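Local coordinates for protein cytosolic IMP-GMP specific 5'-nucleotidase (Legionella pneumophila subsp. pneumophila, PDB 4OHF) that probably hydrolyses purine nucleoside monophosphates such as IMP and GMP to nucleosides, as a magnesium-binding cytosolic 5'-nucleotidase of the HAD superfamily, at residues G282-F287 / C316-A321. Residues are numbered along the deposited sequence; the frame is centred on the assembly and turned at random.
Sequences GNAKKF and CNWRTA. With PO4 (phosphate ion), chain I.
Trp318 reaches across to the start of helix 284-290 and sets the benzo half of its indole between Ala284 and Phe287. Ala284 CB lies over one face of the six-membered ring, toward the rim, as a CH-pi contact 4.2 Å from the ring centroid and 30° off the normal. On the same side of the indole, Cys316 SG lies over the pyrrole half, near CG, and Ala284 CB touches that sulfur as well. Phe287 has CG anti to its backbone N, which swings the ring out so that CD1 comes to 3.7 Å from Trp318 CZ2; the two rings meet obliquely, planes at 64°. On the pyrrole side, Trp318 NE1 is hydrogen-bonded to Thr288 OG1, one turn further along the helix from Ala284, which ties the buried indole N-H to the helix that its carbon rim packs against. No hydrogen bond joins the two segments directly. The contact belongs to the HAD-like domain: helix 284-290 follows strand 277-281, and Trp318 immediately precedes strand 319-323, both strands of the large mixed sheet. Phe250 of helix 249-252 also packs on Ala284 and Trp318, while Phe240 meets the Phe287 ring edge-to-face. At the helix start Asn283 is the N-cap: its OD1 accepts from Lys286 N at 2.7 Å in a nearly straight bond (177°). Beyond Trp318 the chain turns to a phosphate ion, probably from the crystallisation liquor. Arg319, its chain bent at chi2 and chi3, presents its guanidinium edge: NH2 donates to phosphate O3 at 2.8 Å. Phosphate O1 is gripped twice, by Arg319 NE (2.8 Å) and Thr320 N. Lys313 NZ and Arg10 NH2, with Tyr113 OH of the second subunit, also hydrogen-bond to the phosphate.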
loop_
_atom_site.group_PDB
_atom_site.type_symbol
_atom_site.label_atom_id
_atom_site.label_comp_id
_atom_site.label_asym_id
_atom_site.label_seq_id
_atom_site.Cartn_x
_atom_site.Cartn_y
_atom_site.Cartn_z
ATOM N N GLY B 282 -19.312 -0.047 -20.983
ATOM C CA GLY B 282 -18.192 0.391 -21.803
ATOM C C GLY B 282 -16.980 0.895 -21.028
ATOM O O GLY B 282 -16.942 0.886 -19.788
ATOM N N ASN B 283 -15.972 1.334 -21.770
ATOM C CA ASN B 283 -14.758 1.857 -21.163
ATOM C C ASN B 283 -14.123 2.833 -22.143
ATOM O O ASN B 283 -14.198 2.641 -23.361
ATOM C CB ASN B 283 -13.783 0.712 -20.792
ATOM C CG ASN B 283 -13.227 -0.027 -22.009
ATOM O OD1 ASN B 283 -12.428 0.512 -22.776
ATOM N ND2 ASN B 283 -13.652 -1.268 -22.184
ATOM N N ALA B 284 -13.525 3.890 -21.605
ATOM C CA ALA B 284 -12.901 4.934 -22.418
ATOM C C ALA B 284 -11.897 4.424 -23.431
ATOM O O ALA B 284 -11.868 4.889 -24.569
ATOM C CB ALA B 284 -12.232 5.955 -21.525
ATOM N N LYS B 285 -11.062 3.486 -23.006
ATOM C CA LYS B 285 -10.045 2.915 -23.872
ATOM C C LYS B 285 -10.638 2.476 -25.214
ATOM O O LYS B 285 -10.236 2.966 -26.274
ATOM C CB LYS B 285 -9.392 1.724 -23.167
ATOM C CG LYS B 285 -8.391 0.940 -24.004
ATOM C CD LYS B 285 -7.082 1.679 -24.194
ATOM C CE LYS B 285 -5.880 0.754 -23.939
ATOM N NZ LYS B 285 -5.938 -0.519 -24.720
ATOM N N LYS B 286 -11.606 1.565 -25.165
ATOM C CA LYS B 286 -12.225 1.075 -26.390
ATOM C C LYS B 286 -12.936 2.159 -27.189
ATOM O O LYS B 286 -12.873 2.166 -28.414
ATOM C CB LYS B 286 -13.203 -0.062 -26.079
ATOM C CG LYS B 286 -13.946 -0.573 -27.300
ATOM C CD LYS B 286 -14.445 -1.987 -27.072
ATOM C CE LYS B 286 -15.538 -2.356 -28.061
ATOM N NZ LYS B 286 -15.079 -2.351 -29.485
ATOM N N PHE B 287 -13.605 3.071 -26.488
ATOM C CA PHE B 287 -14.345 4.155 -27.128
ATOM C C PHE B 287 -13.425 5.021 -27.963
ATOM O O PHE B 287 -13.714 5.339 -29.117
ATOM C CB PHE B 287 -15.043 5.011 -26.058
ATOM C CG PHE B 287 -15.826 6.171 -26.613
ATOM C CD1 PHE B 287 -15.204 7.388 -26.884
ATOM C CD2 PHE B 287 -17.196 6.048 -26.862
ATOM C CE1 PHE B 287 -15.931 8.472 -27.393
ATOM C CE2 PHE B 287 -17.936 7.122 -27.372
ATOM C CZ PHE B 287 -17.299 8.335 -27.635
ATOM N N CYS B 316 -6.560 7.536 -18.152
ATOM C CA CYS B 316 -7.511 7.951 -19.162
ATOM C C CYS B 316 -6.857 8.734 -20.289
ATOM O O CYS B 316 -6.639 8.191 -21.377
ATOM C CB CYS B 316 -8.632 8.770 -18.540
ATOM S SG CYS B 316 -10.008 9.020 -19.667
ATOM N N ASN B 317 -6.566 10.002 -20.024
ATOM C CA ASN B 317 -5.920 10.927 -20.964
ATOM C C ASN B 317 -6.862 11.824 -21.771
ATOM O O ASN B 317 -6.433 12.551 -22.673
ATOM C CB ASN B 317 -4.901 10.207 -21.886
ATOM C CG ASN B 317 -5.496 9.739 -23.205
ATOM O OD1 ASN B 317 -4.763 9.358 -24.119
ATOM N ND2 ASN B 317 -6.818 9.749 -23.311
ATOM N N TRP B 318 -8.144 11.775 -21.417
ATOM C CA TRP B 318 -9.168 12.625 -22.031
ATOM C C TRP B 318 -9.081 13.976 -21.321
ATOM O O TRP B 318 -8.710 14.045 -20.148
ATOM C CB TRP B 318 -10.571 12.087 -21.741
ATOM C CG TRP B 318 -11.068 10.948 -22.567
ATOM C CD1 TRP B 318 -10.358 10.185 -23.451
ATOM C CD2 TRP B 318 -12.405 10.439 -22.574
ATOM N NE1 TRP B 318 -11.177 9.231 -24.006
ATOM C CE2 TRP B 318 -12.439 9.366 -23.486
ATOM C CE3 TRP B 318 -13.578 10.790 -21.895
ATOM C CZ2 TRP B 318 -13.603 8.635 -23.739
ATOM C CZ3 TRP B 318 -14.734 10.065 -22.146
ATOM C CH2 TRP B 318 -14.737 8.998 -23.062
ATOM N N ARG B 319 -9.434 15.049 -22.011
ATOM C CA ARG B 319 -9.434 16.338 -21.347
ATOM C C ARG B 319 -10.693 16.352 -20.480
ATOM O O ARG B 319 -11.771 15.947 -20.926
ATOM C CB ARG B 319 -9.478 17.472 -22.371
ATOM C CG ARG B 319 -8.324 17.430 -23.367
ATOM C CD ARG B 319 -6.999 17.278 -22.661
ATOM N NE ARG B 319 -6.756 18.388 -21.748
ATOM C CZ ARG B 319 -6.428 19.618 -22.130
ATOM N NH1 ARG B 319 -6.298 19.893 -23.422
ATOM N NH2 ARG B 319 -6.247 20.575 -21.219
ATOM N N THR B 320 -10.560 16.790 -19.233
ATOM C CA THR B 320 -11.712 16.852 -18.341
ATOM C C THR B 320 -12.053 18.286 -17.919
ATOM O O THR B 320 -11.181 19.069 -17.545
ATOM C CB THR B 320 -11.486 15.999 -17.082
ATOM O OG1 THR B 320 -10.266 16.394 -16.457
ATOM C CG2 THR B 320 -11.396 14.535 -17.436
ATOM N N ALA B 321 -13.336 18.624 -17.998
ATOM C CA ALA B 321 -13.814 19.941 -17.613
ATOM C C ALA B 321 -14.868 19.739 -16.534
ATOM O O ALA B 321 -15.392 18.647 -16.354
ATOM C CB ALA B 321 -14.412 20.653 -18.806
HETATM P P PO4 I . -6.948 18.326 -18.241
HETATM O O1 PO4 I . -8.030 18.128 -19.238
HETATM O O2 PO4 I . -7.541 18.694 -16.932
HETATM O O3 PO4 I . -6.049 19.413 -18.699
HETATM O O4 PO4 I . -6.167 17.076 -18.093
#